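Local coordinates for 3-oxosteroid 1-dehydrogenase (Sterolibacterium denitrificans, PDB 7P18), which probably catalyses the FAD-dependent 1,2-dehydrogenation of 3-oxosteroids, giving 3-oxo-Delta(1)-steroids, at residues 40-45 / 140-145. Sequence-based numbering, arbitrary orientation.
Sequences DKYGGT and ALLGDE. With FAD (flavin-adenine dinucleotide), chain C.
Tyr42 reaches from the FAD-binding loop to residues 140-145, and its hydroxyl meets the backbone of Glu145. At CB the side chain already heads toward that segment. CG lies between the backbone N and the carbonyl carbon (chi1 57°), which carries the ring to the 140-145 side. Further along, Tyr42 CE2 comes within 3.3 Å of Glu145 O, which lies at the ring edge, near its plane. The Glu145 carboxylate is a looser neighbour: Glu145 OE1 is 4.1 Å from Tyr42 CE2, the carboxylate plane is turned 50° from the ring, and OE1 accepts a hydrogen bond from Asn148 ND2. At the tip, Tyr42 OH donates to Glu145 O at 2.9 Å. The hydroxyl sits 59° out of the carbonyl plane, so the bond does not follow a lone pair. Leu142 approaches from the opposite direction and sets Leu142 CD1 3.6 Å from Tyr42 OH. A phenylalanine here would probably keep the ring but leave Glu145 O without this donor. Behind Tyr42, the chain turns through Gly43 and Gly44 to the diphosphate. There, Thr45 N and Thr45 OG1 both donate to FAD O2A, each at 2.8 Å. Gly44 CA lies 3.2 Å from FAD O3B. The contact joins a cofactor loop of the Rossmann-type domain to the 3-10 turns that follow strand 131-138. Arg217 of helix 208-222 makes a cation-pi contact with the Tyr42 ring, and Leu142 packs on Ala214, His218 and Leu221 of that same helix.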
loop_
_atom_site.group_PDB
_atom_site.type_symbol
_atom_site.label_atom_id
_atom_site.label_comp_id
_atom_site.label_asym_id
_atom_site.label_seq_id
_atom_site.Cartn_x
_atom_site.Cartn_y
_atom_site.Cartn_z
ATOM N N ASP A 40 -12.329 0.584 -15.993
ATOM C CA ASP A 40 -12.839 1.867 -16.540
ATOM C C ASP A 40 -11.999 3.020 -16.000
ATOM O O ASP A 40 -12.236 4.146 -16.438
ATOM C CB ASP A 40 -14.321 2.068 -16.161
ATOM C CG ASP A 40 -14.596 1.999 -14.671
ATOM O OD1 ASP A 40 -14.137 1.032 -14.003
ATOM O OD2 ASP A 40 -15.241 2.914 -14.164
ATOM N N LYS A 41 -11.042 2.757 -15.087
ATOM C CA LYS A 41 -10.221 3.829 -14.454
ATOM C C LYS A 41 -8.728 3.456 -14.565
ATOM O O LYS A 41 -8.437 2.262 -14.559
ATOM C CB LYS A 41 -10.572 4.017 -12.980
ATOM C CG LYS A 41 -12.039 4.287 -12.642
ATOM C CD LYS A 41 -12.523 5.657 -13.098
ATOM C CE LYS A 41 -14.010 5.884 -12.866
ATOM N NZ LYS A 41 -14.439 7.165 -13.488
ATOM N N TYR A 42 -7.834 4.443 -14.646
ATOM C CA TYR A 42 -6.359 4.221 -14.565
ATOM C C TYR A 42 -5.904 4.412 -13.109
ATOM O O TYR A 42 -6.568 5.153 -12.345
ATOM C CB TYR A 42 -5.572 5.120 -15.517
ATOM C CG TYR A 42 -5.792 6.599 -15.363
ATOM C CD1 TYR A 42 -5.092 7.323 -14.415
ATOM C CD2 TYR A 42 -6.700 7.282 -16.167
ATOM C CE1 TYR A 42 -5.291 8.679 -14.261
ATOM C CE2 TYR A 42 -6.903 8.645 -16.016
ATOM C CZ TYR A 42 -6.196 9.341 -15.063
ATOM O OH TYR A 42 -6.355 10.674 -14.898
ATOM N N GLY A 43 -4.805 3.751 -12.732
ATOM C CA GLY A 43 -4.131 4.008 -11.444
ATOM C C GLY A 43 -4.174 2.839 -10.496
ATOM O O GLY A 43 -3.222 2.714 -9.717
ATOM N N GLY A 44 -5.202 1.980 -10.555
ATOM C CA GLY A 44 -5.275 0.758 -9.723
ATOM C C GLY A 44 -5.125 1.037 -8.235
ATOM O O GLY A 44 -5.491 2.142 -7.792
ATOM N N THR A 45 -4.585 0.084 -7.472
ATOM C CA THR A 45 -4.372 0.254 -6.002
ATOM C C THR A 45 -3.446 1.447 -5.787
ATOM O O THR A 45 -3.587 2.145 -4.777
ATOM C CB THR A 45 -3.791 -0.999 -5.347
ATOM O OG1 THR A 45 -4.442 -2.182 -5.836
ATOM C CG2 THR A 45 -3.885 -0.916 -3.843
ATOM N N ALA A 140 -6.302 19.651 -12.784
ATOM C CA ALA A 140 -6.723 20.469 -13.951
ATOM C C ALA A 140 -5.783 20.194 -15.119
ATOM O O ALA A 140 -6.253 20.200 -16.268
ATOM C CB ALA A 140 -6.771 21.946 -13.612
ATOM N N LEU A 141 -4.504 19.863 -14.857
ATOM C CA LEU A 141 -3.526 19.578 -15.953
ATOM C C LEU A 141 -3.933 18.327 -16.732
ATOM O O LEU A 141 -3.442 18.136 -17.863
ATOM C CB LEU A 141 -2.113 19.424 -15.379
ATOM C CG LEU A 141 -1.550 20.622 -14.617
ATOM C CD1 LEU A 141 -0.245 20.241 -13.919
ATOM C CD2 LEU A 141 -1.304 21.804 -15.538
ATOM N N LEU A 142 -4.822 17.487 -16.192
ATOM C CA LEU A 142 -5.283 16.274 -16.909
ATOM C C LEU A 142 -6.364 16.588 -17.965
ATOM O O LEU A 142 -6.647 15.682 -18.781
ATOM C CB LEU A 142 -5.818 15.278 -15.883
ATOM C CG LEU A 142 -4.754 14.725 -14.932
ATOM C CD1 LEU A 142 -5.434 13.981 -13.807
ATOM C CD2 LEU A 142 -3.779 13.837 -15.696
ATOM N N GLY A 143 -6.973 17.775 -17.936
ATOM C CA GLY A 143 -8.187 18.053 -18.730
ATOM C C GLY A 143 -9.218 16.945 -18.532
ATOM O O GLY A 143 -9.432 16.513 -17.369
ATOM N N ASP A 144 -9.785 16.438 -19.630
ATOM C CA ASP A 144 -10.918 15.481 -19.587
ATOM C C ASP A 144 -10.461 14.125 -19.022
ATOM O O ASP A 144 -11.335 13.374 -18.568
ATOM C CB ASP A 144 -11.571 15.337 -20.960
ATOM C CG ASP A 144 -12.272 16.600 -21.425
ATOM O OD1 ASP A 144 -12.848 17.315 -20.582
ATOM O OD2 ASP A 144 -12.219 16.857 -22.626
ATOM N N GLU A 145 -9.152 13.834 -18.967
ATOM C CA GLU A 145 -8.656 12.540 -18.402
ATOM C C GLU A 145 -8.812 12.495 -16.881
ATOM O O GLU A 145 -8.776 11.380 -16.311
ATOM C CB GLU A 145 -7.235 12.252 -18.885
ATOM C CG GLU A 145 -7.197 11.810 -20.340
ATOM C CD GLU A 145 -8.031 10.581 -20.659
ATOM O OE1 GLU A 145 -8.321 9.784 -19.731
ATOM O OE2 GLU A 145 -8.430 10.453 -21.821
HETATM P PA FAD C . -2.030 -1.721 -9.028
HETATM O O1A FAD C . -1.632 -0.376 -8.538
HETATM O O2A FAD C . -3.273 -2.245 -8.360
HETATM O O5B FAD C . -2.233 -1.610 -10.595
HETATM C C5B FAD C . -2.604 -2.802 -11.337
HETATM C C4B FAD C . -3.520 -2.392 -12.449
HETATM O O4B FAD C . -3.626 -3.488 -13.397
HETATM C C3B FAD C . -4.964 -2.040 -12.032
HETATM O O3B FAD C . -5.365 -0.787 -12.574
HETATM C C2B FAD C . -5.787 -3.211 -12.577
HETATM O O2B FAD C . -7.149 -2.875 -12.802
HETATM C C1B FAD C . -4.965 -3.626 -13.797
HETATM N N9A FAD C . -5.205 -4.993 -14.263
HETATM C C8A FAD C . -5.514 -6.108 -13.537
HETATM N N7A FAD C . -5.766 -7.165 -14.305
HETATM C C5A FAD C . -5.561 -6.710 -15.602
HETATM C C6A FAD C . -5.654 -7.339 -16.862
HETATM N N6A FAD C . -6.057 -8.602 -17.046
HETATM N N1A FAD C . -5.382 -6.587 -17.950
HETATM C C2A FAD C . -5.024 -5.313 -17.772
HETATM N N3A FAD C . -4.974 -4.593 -16.647
HETATM C C4A FAD C . -5.229 -5.375 -15.583
HETATM N N1 FAD C . 2.311 0.802 -0.864
HETATM C C2 FAD C . 3.394 1.608 -0.768
HETATM O O2 FAD C . 4.524 1.199 -1.090
HETATM N N3 FAD C . 3.289 2.876 -0.358
HETATM C C4 FAD C . 2.151 3.362 0.252
HETATM O O4 FAD C . 2.090 4.561 0.504
HETATM C C4X FAD C . 0.988 2.547 0.211
HETATM N N5 FAD C . -0.136 2.990 0.750
HETATM C C5X FAD C . -1.257 2.203 0.621
HETATM C C6 FAD C . -2.494 2.693 1.102
HETATM C C7 FAD C . -3.681 2.009 0.880
HETATM C C7M FAD C . -4.999 2.566 1.377
HETATM C C8 FAD C . -3.655 0.831 0.112
HETATM C C8M FAD C . -4.941 0.075 -0.172
HETATM C C9 FAD C . -2.445 0.300 -0.290
HETATM C C9A FAD C . -1.232 0.989 -0.099
HETATM N N10 FAD C . 0.010 0.484 -0.516
HETATM C C10 FAD C . 1.158 1.258 -0.403
HETATM C "C1'" FAD C . 0.091 -0.743 -1.316
HETATM C "C2'" FAD C . 0.136 -0.381 -2.817
HETATM O "O2'" FAD C . -0.945 0.464 -3.211
HETATM C "C3'" FAD C . 0.167 -1.619 -3.730
HETATM O "O3'" FAD C . 0.989 -2.655 -3.188
HETATM C "C4'" FAD C . 0.599 -1.242 -5.131
HETATM O "O4'" FAD C . -0.247 -0.193 -5.581
HETATM C "C5'" FAD C . 0.573 -2.390 -6.117
HETATM O "O5'" FAD C . 0.906 -1.824 -7.399
HETATM P P FAD C . 0.729 -2.686 -8.722
HETATM O O1P FAD C . 1.139 -1.749 -9.775
HETATM O O2P FAD C . 1.290 -4.031 -8.607
HETATM O O3P FAD C . -0.896 -2.857 -8.832
#